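Local coordinates for takeout-like protein 1 (Epiphyas postvittana, PDB 3E8T) that probably acts as a carrier of hydrophobic ligands in the insect, here holding ubiquinone-8 in an elongated internal pocket, at residues 35-40 with 198-203; 148-153 with 192-197. One frame throughout, in Å; residues are numbered along the deposited sequence. Where two conformers were deposited one is given.

Interaction 1 (35-40 with 198-203); sequences GVEVMD and AKKIFK. With UQ8 (Ubiquinone-8), chain B.
Met39 brings its thioether up to the backbone and branch of Ile201: SD lies 4.2 Å from Ile201 CA and 4.3 Å from Ile201 CG1. This pair is purely apolar, and the long, flexible methionine suits it, bridging from an irregular loop to the helix. Ile201 passes the packing inward. With CG1 beside its backbone N and anti to the carbonyl carbon (chi1 -63°), both branches reach the ligand, CD1 standing 3.5 Å from C18 of the ubiquinone-8 tail and CG2 3.8 Å from C17. A branched aliphatic residue matches such an isoprenoid chain.

Nearer solvent, Glu37 and Lys200 cross at about a right angle. Glu37 OE1 lies 3.5 Å from Lys200 CE, whereas Lys200 NZ runs on to bond the carbonyl oxygen of Asp43. A long salt bridge joins Glu37 OE1 to Lys203 NZ at 3.9 Å. Both lysines were modelled in two conformers, so these approaches describe one state; their long chains suit carrying amines from the helix to polar partners.

Behind this shell, Asn204 takes the N-H of Glu37 on OD1 and gives ND2 to Lys200 O, while a backbone bond to Val28 holds Met39. The contact thus ties the loop before strand 42-51 to helix 182-211, which with the curled antiparallel sheet encloses the ligand in this juvenile hormone binding protein family; its chemistry grades from apolar at the tail to loose ionic pairing outside.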
loop_
_atom_site.group_PDB
_atom_site.type_symbol
_atom_site.label_atom_id
_atom_site.label_comp_id
_atom_site.label_asym_id
_atom_site.label_seq_id
_atom_site.Cartn_x
_atom_site.Cartn_y
_atom_site.Cartn_z
ATOM N N GLY A 35 -9.175 17.618 -1.394
ATOM C CA GLY A 35 -9.754 16.396 -0.849
ATOM C C GLY A 35 -8.854 15.172 -0.948
ATOM O O GLY A 35 -9.367 14.060 -0.888
ATOM N N VAL A 36 -7.548 15.373 -1.122
ATOM C CA VAL A 36 -6.570 14.274 -1.218
ATOM C C VAL A 36 -5.847 14.181 0.105
ATOM O O VAL A 36 -5.104 15.089 0.489
ATOM C CB VAL A 36 -5.591 14.461 -2.399
ATOM C CG1 VAL A 36 -4.557 13.354 -2.391
ATOM C CG2 VAL A 36 -6.347 14.508 -3.723
ATOM N N GLU A 37 -6.048 13.049 0.760
ATOM C CA GLU A 37 -5.525 12.807 2.075
ATOM C C GLU A 37 -4.011 12.553 2.046
ATOM O O GLU A 37 -3.458 12.200 1.013
ATOM C CB GLU A 37 -6.251 11.585 2.643
ATOM C CG GLU A 37 -7.782 11.758 2.684
ATOM C CD GLU A 37 -8.557 10.487 3.055
ATOM O OE1 GLU A 37 -8.557 9.489 2.290
ATOM O OE2 GLU A 37 -9.178 10.472 4.141
ATOM N N VAL A 38 -3.327 12.772 3.161
ATOM C CA VAL A 38 -1.916 12.453 3.267
ATOM C C VAL A 38 -1.728 10.932 3.147
ATOM O O VAL A 38 -2.438 10.148 3.761
ATOM C CB VAL A 38 -1.343 12.919 4.603
ATOM C CG1 VAL A 38 0.135 12.550 4.755
ATOM C CG2 VAL A 38 -1.603 14.407 4.827
ATOM N N MET A 39 -0.786 10.507 2.320
ATOM C CA MET A 39 -0.512 9.077 2.107
ATOM C C MET A 39 0.852 8.650 2.570
ATOM O O MET A 39 1.216 7.492 2.415
ATOM C CB MET A 39 -0.760 8.693 0.649
ATOM C CG MET A 39 -2.251 8.689 0.321
ATOM S SD MET A 39 -2.659 8.776 -1.401
ATOM C CE MET A 39 -2.561 10.565 -1.685
ATOM N N ASP A 40 1.626 9.563 3.155
ATOM C CA ASP A 40 2.865 9.213 3.868
ATOM C C ASP A 40 3.055 10.310 4.914
ATOM O O ASP A 40 3.473 11.419 4.584
ATOM C CB ASP A 40 4.096 9.049 2.949
ATOM C CG ASP A 40 5.301 8.438 3.701
ATOM O OD1 ASP A 40 5.230 8.289 4.954
ATOM O OD2 ASP A 40 6.343 8.108 3.071
ATOM N N ALA A 198 -4.197 -0.053 0.160
ATOM C CA ALA A 198 -4.505 0.130 -1.249
ATOM C C ALA A 198 -5.881 0.736 -1.483
ATOM O O ALA A 198 -6.072 1.544 -2.379
ATOM C CB ALA A 198 -4.385 -1.210 -1.995
ATOM N N LYS A 199 -6.865 0.350 -0.682
ATOM C CA LYS A 199 -8.204 0.871 -0.932
ATOM C C LYS A 199 -8.238 2.386 -0.735
ATOM O O LYS A 199 -8.885 3.112 -1.510
ATOM C CB LYS A 199 -9.239 0.171 -0.048
ATOM C CG LYS A 199 -9.190 0.476 1.423
ATOM C CD LYS A 199 -10.007 -0.607 2.141
ATOM C CE LYS A 199 -10.482 -0.226 3.496
ATOM N NZ LYS A 199 -11.218 -1.382 4.101
ATOM N N LYS A 200 -7.485 2.885 0.249
ATOM C CA LYS A 200 -7.408 4.317 0.525
ATOM C C LYS A 200 -6.629 5.053 -0.553
ATOM O O LYS A 200 -7.034 6.128 -1.007
ATOM C CB LYS A 200 -6.747 4.556 1.889
ATOM C CG LYS A 200 -6.738 5.990 2.373
ATOM C CD LYS A 200 -6.754 6.024 3.885
ATOM C CE LYS A 200 -6.718 7.435 4.417
ATOM N NZ LYS A 200 -7.012 7.464 5.891
ATOM N N ILE A 201 -5.478 4.513 -0.922
ATOM C CA ILE A 201 -4.678 5.119 -1.966
ATOM C C ILE A 201 -5.440 5.164 -3.292
ATOM O O ILE A 201 -5.451 6.200 -3.977
ATOM C CB ILE A 201 -3.333 4.398 -2.115
ATOM C CG1 ILE A 201 -2.523 4.529 -0.814
ATOM C CG2 ILE A 201 -2.528 4.923 -3.294
ATOM C CD1 ILE A 201 -1.425 3.561 -0.637
ATOM N N PHE A 202 -6.083 4.071 -3.675
ATOM C CA PHE A 202 -6.842 4.065 -4.910
ATOM C C PHE A 202 -7.938 5.109 -4.915
ATOM O O PHE A 202 -8.157 5.816 -5.901
ATOM C CB PHE A 202 -7.452 2.670 -5.138
ATOM C CG PHE A 202 -8.257 2.553 -6.387
ATOM C CD1 PHE A 202 -7.644 2.402 -7.610
ATOM C CD2 PHE A 202 -9.631 2.618 -6.328
ATOM C CE1 PHE A 202 -8.416 2.285 -8.751
ATOM C CE2 PHE A 202 -10.383 2.514 -7.469
ATOM C CZ PHE A 202 -9.762 2.336 -8.663
ATOM N N LYS A 203 -8.692 5.200 -3.825
ATOM C CA LYS A 203 -9.764 6.171 -3.767
ATOM C C LYS A 203 -9.213 7.591 -3.975
ATOM O O LYS A 203 -9.822 8.410 -4.656
ATOM C CB LYS A 203 -10.497 6.044 -2.445
ATOM C CG LYS A 203 -11.656 6.966 -2.257
ATOM C CD LYS A 203 -12.180 6.805 -0.882
ATOM C CE LYS A 203 -11.283 7.505 0.106
ATOM N NZ LYS A 203 -11.198 6.759 1.390
HETATM C C45 UQ8 B . 0.687 -10.055 15.052
HETATM C C44 UQ8 B . 1.119 -11.216 14.152
HETATM C C46 UQ8 B . 1.731 -12.293 15.008
HETATM C C43 UQ8 B . 2.085 -10.796 13.060
HETATM C C42 UQ8 B . 1.620 -9.507 12.364
HETATM C C41 UQ8 B . 0.385 -9.805 11.524
HETATM C C39 UQ8 B . 0.498 -9.130 10.174
HETATM C C40 UQ8 B . -0.569 -8.156 9.678
HETATM C C38 UQ8 B . 1.538 -9.451 9.344
HETATM C C37 UQ8 B . 1.748 -8.894 8.091
HETATM C C36 UQ8 B . 3.166 -9.307 7.694
HETATM C C34 UQ8 B . 3.646 -8.640 6.419
HETATM C C35 UQ8 B . 4.990 -8.823 6.125
HETATM C C33 UQ8 B . 2.798 -7.837 5.659
HETATM C C32 UQ8 B . 3.064 -7.188 4.458
HETATM C C31 UQ8 B . 2.117 -5.963 4.356
HETATM C C29 UQ8 B . 2.188 -5.254 3.011
HETATM C C30 UQ8 B . 2.208 -6.081 1.686
HETATM C C28 UQ8 B . 2.238 -3.865 2.964
HETATM C C27 UQ8 B . 2.308 -3.102 1.805
HETATM C C26 UQ8 B . 1.628 -1.737 1.982
HETATM C C24 UQ8 B . 1.923 -0.824 0.787
HETATM C C25 UQ8 B . 3.342 -0.275 0.553
HETATM C C23 UQ8 B . 0.908 -0.501 -0.086
HETATM C C22 UQ8 B . 0.992 0.319 -1.215
HETATM C C21 UQ8 B . -0.315 0.293 -2.009
HETATM C C19 UQ8 B . -0.228 0.861 -3.426
HETATM C C20 UQ8 B . -1.514 0.647 -4.222
HETATM C C18 UQ8 B . 0.262 2.315 -3.470
HETATM C C17 UQ8 B . 0.237 2.873 -4.900
HETATM C C16 UQ8 B . 1.137 4.107 -5.078
HETATM C C14 UQ8 B . 0.765 4.804 -6.382
HETATM C C15 UQ8 B . 0.420 3.947 -7.614
HETATM C C13 UQ8 B . 0.701 6.193 -6.469
HETATM C C12 UQ8 B . 0.344 6.861 -7.638
HETATM C C11 UQ8 B . 0.956 8.272 -7.755
HETATM C C9 UQ8 B . 1.070 8.716 -9.225
HETATM C C10 UQ8 B . 0.174 7.888 -10.161
HETATM C C8 UQ8 B . 0.740 10.204 -9.316
HETATM C C7 UQ8 B . -0.592 10.478 -10.021
HETATM C C6 UQ8 B . -0.479 10.488 -11.564
HETATM C C1 UQ8 B . -1.450 9.829 -12.327
HETATM C C1M UQ8 B . -2.487 9.179 -11.658
HETATM C C2 UQ8 B . -1.397 9.803 -13.726
HETATM O O2 UQ8 B . -2.257 9.225 -14.396
HETATM C C3 UQ8 B . -0.367 10.450 -14.390
HETATM O O3 UQ8 B . -0.318 10.424 -15.752
HETATM C C3M UQ8 B . -1.120 11.474 -16.290
HETATM C C4 UQ8 B . 0.618 11.107 -13.662
HETATM O O4 UQ8 B . 1.626 11.739 -14.335
HETATM C C4M UQ8 B . 2.268 10.837 -15.248
HETATM C C5 UQ8 B . 0.563 11.125 -12.261
HETATM O O5 UQ8 B . 1.445 11.727 -11.642
#

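Interaction 2 (148-153 with 192-197). With UQ8 (Ubiquinone-8), chain B.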
loop_
_atom_site.group_PDB
_atom_site.type_symbol
_atom_site.label_atom_id
_atom_site.label_comp_id
_atom_site.label_asym_id
_atom_site.label_seq_id
_atom_site.Cartn_x
_atom_site.Cartn_y
_atom_site.Cartn_z
ATOM N N VAL A 148 -3.885 -5.588 -6.756
ATOM C CA VAL A 148 -2.545 -5.406 -6.275
ATOM C C VAL A 148 -2.017 -6.747 -5.807
ATOM O O VAL A 148 -2.739 -7.516 -5.148
ATOM C CB VAL A 148 -2.488 -4.386 -5.147
ATOM C CG1 VAL A 148 -1.064 -4.031 -4.835
ATOM C CG2 VAL A 148 -3.271 -3.146 -5.479
ATOM N N THR A 149 -0.762 -6.988 -6.112
ATOM C CA THR A 149 -0.004 -8.089 -5.563
ATOM C C THR A 149 1.310 -7.542 -4.982
ATOM O O THR A 149 1.744 -6.468 -5.332
ATOM C CB THR A 149 0.294 -9.171 -6.578
ATOM O OG1 THR A 149 1.084 -8.611 -7.613
ATOM C CG2 THR A 149 -1.001 -9.776 -7.158
ATOM N N PHE A 150 1.922 -8.327 -4.122
ATOM C CA PHE A 150 3.118 -7.904 -3.443
ATOM C C PHE A 150 4.108 -9.068 -3.281
ATOM O O PHE A 150 3.732 -10.261 -3.305
ATOM C CB PHE A 150 2.785 -7.270 -2.072
ATOM C CG PHE A 150 2.335 -8.247 -1.044
ATOM C CD1 PHE A 150 3.232 -8.890 -0.229
ATOM C CD2 PHE A 150 1.005 -8.621 -0.985
ATOM C CE1 PHE A 150 2.814 -9.843 0.680
ATOM C CE2 PHE A 150 0.581 -9.592 -0.063
ATOM C CZ PHE A 150 1.503 -10.204 0.730
ATOM N N ASP A 151 5.350 -8.690 -3.072
ATOM C CA ASP A 151 6.407 -9.655 -2.777
ATOM C C ASP A 151 7.439 -8.947 -1.907
ATOM O O ASP A 151 8.105 -8.007 -2.378
ATOM C CB ASP A 151 7.032 -10.063 -4.114
ATOM C CG ASP A 151 8.180 -11.012 -4.002
ATOM O OD1 ASP A 151 8.549 -11.423 -2.916
ATOM O OD2 ASP A 151 8.762 -11.354 -5.088
ATOM N N VAL A 152 7.550 -9.341 -0.639
ATOM C CA VAL A 152 8.604 -8.801 0.228
ATOM C C VAL A 152 9.880 -9.528 -0.104
ATOM O O VAL A 152 9.994 -10.737 0.119
ATOM C CB VAL A 152 8.251 -8.950 1.715
ATOM C CG1 VAL A 152 9.353 -8.315 2.535
ATOM C CG2 VAL A 152 6.869 -8.349 2.035
ATOM N N LYS A 153 10.811 -8.829 -0.769
ATOM C CA LYS A 153 11.970 -9.548 -1.317
ATOM C C LYS A 153 13.136 -9.697 -0.376
ATOM O O LYS A 153 13.851 -10.697 -0.472
ATOM C CB LYS A 153 12.455 -8.868 -2.598
ATOM C CG LYS A 153 11.526 -9.017 -3.736
ATOM C CD LYS A 153 12.187 -8.737 -5.097
ATOM C CE LYS A 153 11.224 -9.011 -6.172
ATOM N NZ LYS A 153 11.043 -10.458 -6.415
ATOM N N PRO A 192 -4.518 -8.683 3.732
ATOM C CA PRO A 192 -5.403 -7.720 4.370
ATOM C C PRO A 192 -4.754 -6.377 4.726
ATOM O O PRO A 192 -5.419 -5.315 4.739
ATOM C CB PRO A 192 -5.935 -8.467 5.603
ATOM C CG PRO A 192 -5.069 -9.573 5.796
ATOM C CD PRO A 192 -4.459 -9.933 4.510
ATOM N N VAL A 193 -3.475 -6.419 5.063
ATOM C CA VAL A 193 -2.763 -5.196 5.383
ATOM C C VAL A 193 -2.561 -4.348 4.125
ATOM O O VAL A 193 -2.833 -3.150 4.085
ATOM C CB VAL A 193 -1.426 -5.559 6.075
ATOM C CG1 VAL A 193 -0.630 -4.295 6.427
ATOM C CG2 VAL A 193 -1.709 -6.416 7.314
ATOM N N MET A 194 -2.121 -5.001 3.049
ATOM C CA MET A 194 -1.987 -4.336 1.759
ATOM C C MET A 194 -3.318 -3.696 1.371
ATOM O O MET A 194 -3.340 -2.567 0.889
ATOM C CB MET A 194 -1.560 -5.337 0.673
ATOM C CG MET A 194 -1.577 -4.741 -0.746
ATOM S SD MET A 194 -0.922 -5.891 -1.971
ATOM C CE MET A 194 -2.158 -7.210 -2.014
ATOM N N GLU A 195 -4.422 -4.420 1.541
ATOM C CA GLU A 195 -5.734 -3.914 1.110
ATOM C C GLU A 195 -6.137 -2.705 1.921
ATOM O O GLU A 195 -6.778 -1.770 1.400
ATOM C CB GLU A 195 -6.803 -4.983 1.182
ATOM C CG GLU A 195 -8.225 -4.499 0.878
ATOM C CD GLU A 195 -8.537 -3.946 -0.545
ATOM O OE1 GLU A 195 -7.654 -3.675 -1.414
ATOM O OE2 GLU A 195 -9.756 -3.737 -0.776
ATOM N N ALA A 196 -5.823 -2.681 3.212
ATOM C CA ALA A 196 -6.191 -1.532 4.078
ATOM C C ALA A 196 -5.541 -0.274 3.491
ATOM O O ALA A 196 -6.097 0.833 3.527
ATOM C CB ALA A 196 -5.686 -1.773 5.519
ATOM N N ALA A 197 -4.331 -0.440 2.987
ATOM C CA ALA A 197 -3.645 0.704 2.389
ATOM C C ALA A 197 -4.140 0.995 0.983
ATOM O O ALA A 197 -4.414 2.139 0.628
ATOM C CB ALA A 197 -2.174 0.477 2.396
HETATM C C45 UQ8 B . 0.687 -10.055 15.052
HETATM C C44 UQ8 B . 1.119 -11.216 14.152
HETATM C C46 UQ8 B . 1.731 -12.293 15.008
HETATM C C43 UQ8 B . 2.085 -10.796 13.060
HETATM C C42 UQ8 B . 1.620 -9.507 12.364
HETATM C C41 UQ8 B . 0.385 -9.805 11.524
HETATM C C39 UQ8 B . 0.498 -9.130 10.174
HETATM C C40 UQ8 B . -0.569 -8.156 9.678
HETATM C C38 UQ8 B . 1.538 -9.451 9.344
HETATM C C37 UQ8 B . 1.748 -8.894 8.091
HETATM C C36 UQ8 B . 3.166 -9.307 7.694
HETATM C C34 UQ8 B . 3.646 -8.640 6.419
HETATM C C35 UQ8 B . 4.990 -8.823 6.125
HETATM C C33 UQ8 B . 2.798 -7.837 5.659
HETATM C C32 UQ8 B . 3.064 -7.188 4.458
HETATM C C31 UQ8 B . 2.117 -5.963 4.356
HETATM C C29 UQ8 B . 2.188 -5.254 3.011
HETATM C C30 UQ8 B . 2.208 -6.081 1.686
HETATM C C28 UQ8 B . 2.238 -3.865 2.964
HETATM C C27 UQ8 B . 2.308 -3.102 1.805
HETATM C C26 UQ8 B . 1.628 -1.737 1.982
HETATM C C24 UQ8 B . 1.923 -0.824 0.787
HETATM C C25 UQ8 B . 3.342 -0.275 0.553
HETATM C C23 UQ8 B . 0.908 -0.501 -0.086
HETATM C C22 UQ8 B . 0.992 0.319 -1.215
HETATM C C21 UQ8 B . -0.315 0.293 -2.009
HETATM C C19 UQ8 B . -0.228 0.861 -3.426
HETATM C C20 UQ8 B . -1.514 0.647 -4.222
HETATM C C18 UQ8 B . 0.262 2.315 -3.470
HETATM C C17 UQ8 B . 0.237 2.873 -4.900
HETATM C C16 UQ8 B . 1.137 4.107 -5.078
HETATM C C14 UQ8 B . 0.765 4.804 -6.382
HETATM C C15 UQ8 B . 0.420 3.947 -7.614
HETATM C C13 UQ8 B . 0.701 6.193 -6.469
HETATM C C12 UQ8 B . 0.344 6.861 -7.638
HETATM C C11 UQ8 B . 0.956 8.272 -7.755
HETATM C C9 UQ8 B . 1.070 8.716 -9.225
HETATM C C10 UQ8 B . 0.174 7.888 -10.161
HETATM C C8 UQ8 B . 0.740 10.204 -9.316
HETATM C C7 UQ8 B . -0.592 10.478 -10.021
HETATM C C6 UQ8 B . -0.479 10.488 -11.564
HETATM C C1 UQ8 B . -1.450 9.829 -12.327
HETATM C C1M UQ8 B . -2.487 9.179 -11.658
HETATM C C2 UQ8 B . -1.397 9.803 -13.726
HETATM O O2 UQ8 B . -2.257 9.225 -14.396
HETATM C C3 UQ8 B . -0.367 10.450 -14.390
HETATM O O3 UQ8 B . -0.318 10.424 -15.752
HETATM C C3M UQ8 B . -1.120 11.474 -16.290
HETATM C C4 UQ8 B . 0.618 11.107 -13.662
HETATM O O4 UQ8 B . 1.626 11.739 -14.335
HETATM C C4M UQ8 B . 2.268 10.837 -15.248
HETATM C C5 UQ8 B . 0.563 11.125 -12.261
HETATM O O5 UQ8 B . 1.445 11.727 -11.642
#
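Beside the packing of Val148 and Phe150 on Met194, the shortest polar bond runs along the strand, from Lys153 NZ to Asp151 OD2 at 2.8 Å, reaching the oxygen from above the carboxylate plane. Asp151 also pairs with Lys183, so two cations probably stabilise its charge. The contact itself is apolar: strand 139-153 of the curled antiparallel sheet packs against helix 182-211, their local axes 9.5 Å apart, and unbranched Met194 spans the gap. Its CG is anti to the backbone N (chi1 172°) and the chain runs on extended to SD, 3.4 Å from Val148 CG1 and 3.5 Å from Phe150 CD2. Val148 and Met194 each have a second conformer, so these approaches describe one state. The sulfur meets the phenyl ring obliquely, a Met-aromatic contact. One face of that ring carries the ligand methyl C30, 3.5 Å from Phe150 CG. With the ring replaced by an alanine here, C30 would probably lose the face it lies on and the Met194 sulfur its aromatic neighbour. Phe150, Met194 and Val193 line the pocket, Val148 backing the methionine; apolar shape and dispersion hold the tail, consistent with a carrier of hydrophobic ligands, while the charged group of Asp151 and its lysines lies away from it.

From the N terminus, the chain runs through helix 13-28 into the loop 35-40, then builds the long antiparallel strands through 139-153 and 155-160, and continues by helix 168-180 to the long helix 182-211. Interaction 2 closes the shorter loop, from 148-153 to 192-197; it is nested inside the much longer one closed by interaction 1, from 35-40 to 198-203. The two helical segments are consecutive on helix 182-211, and Ala198 packs on Val148, so the contacts touch although their centres lie 15 Å apart. Interaction 1 joins the helix to the loop after helix 13-28, interaction 2 joins it to the sheet, and both border the same ubiquinone-8 tail.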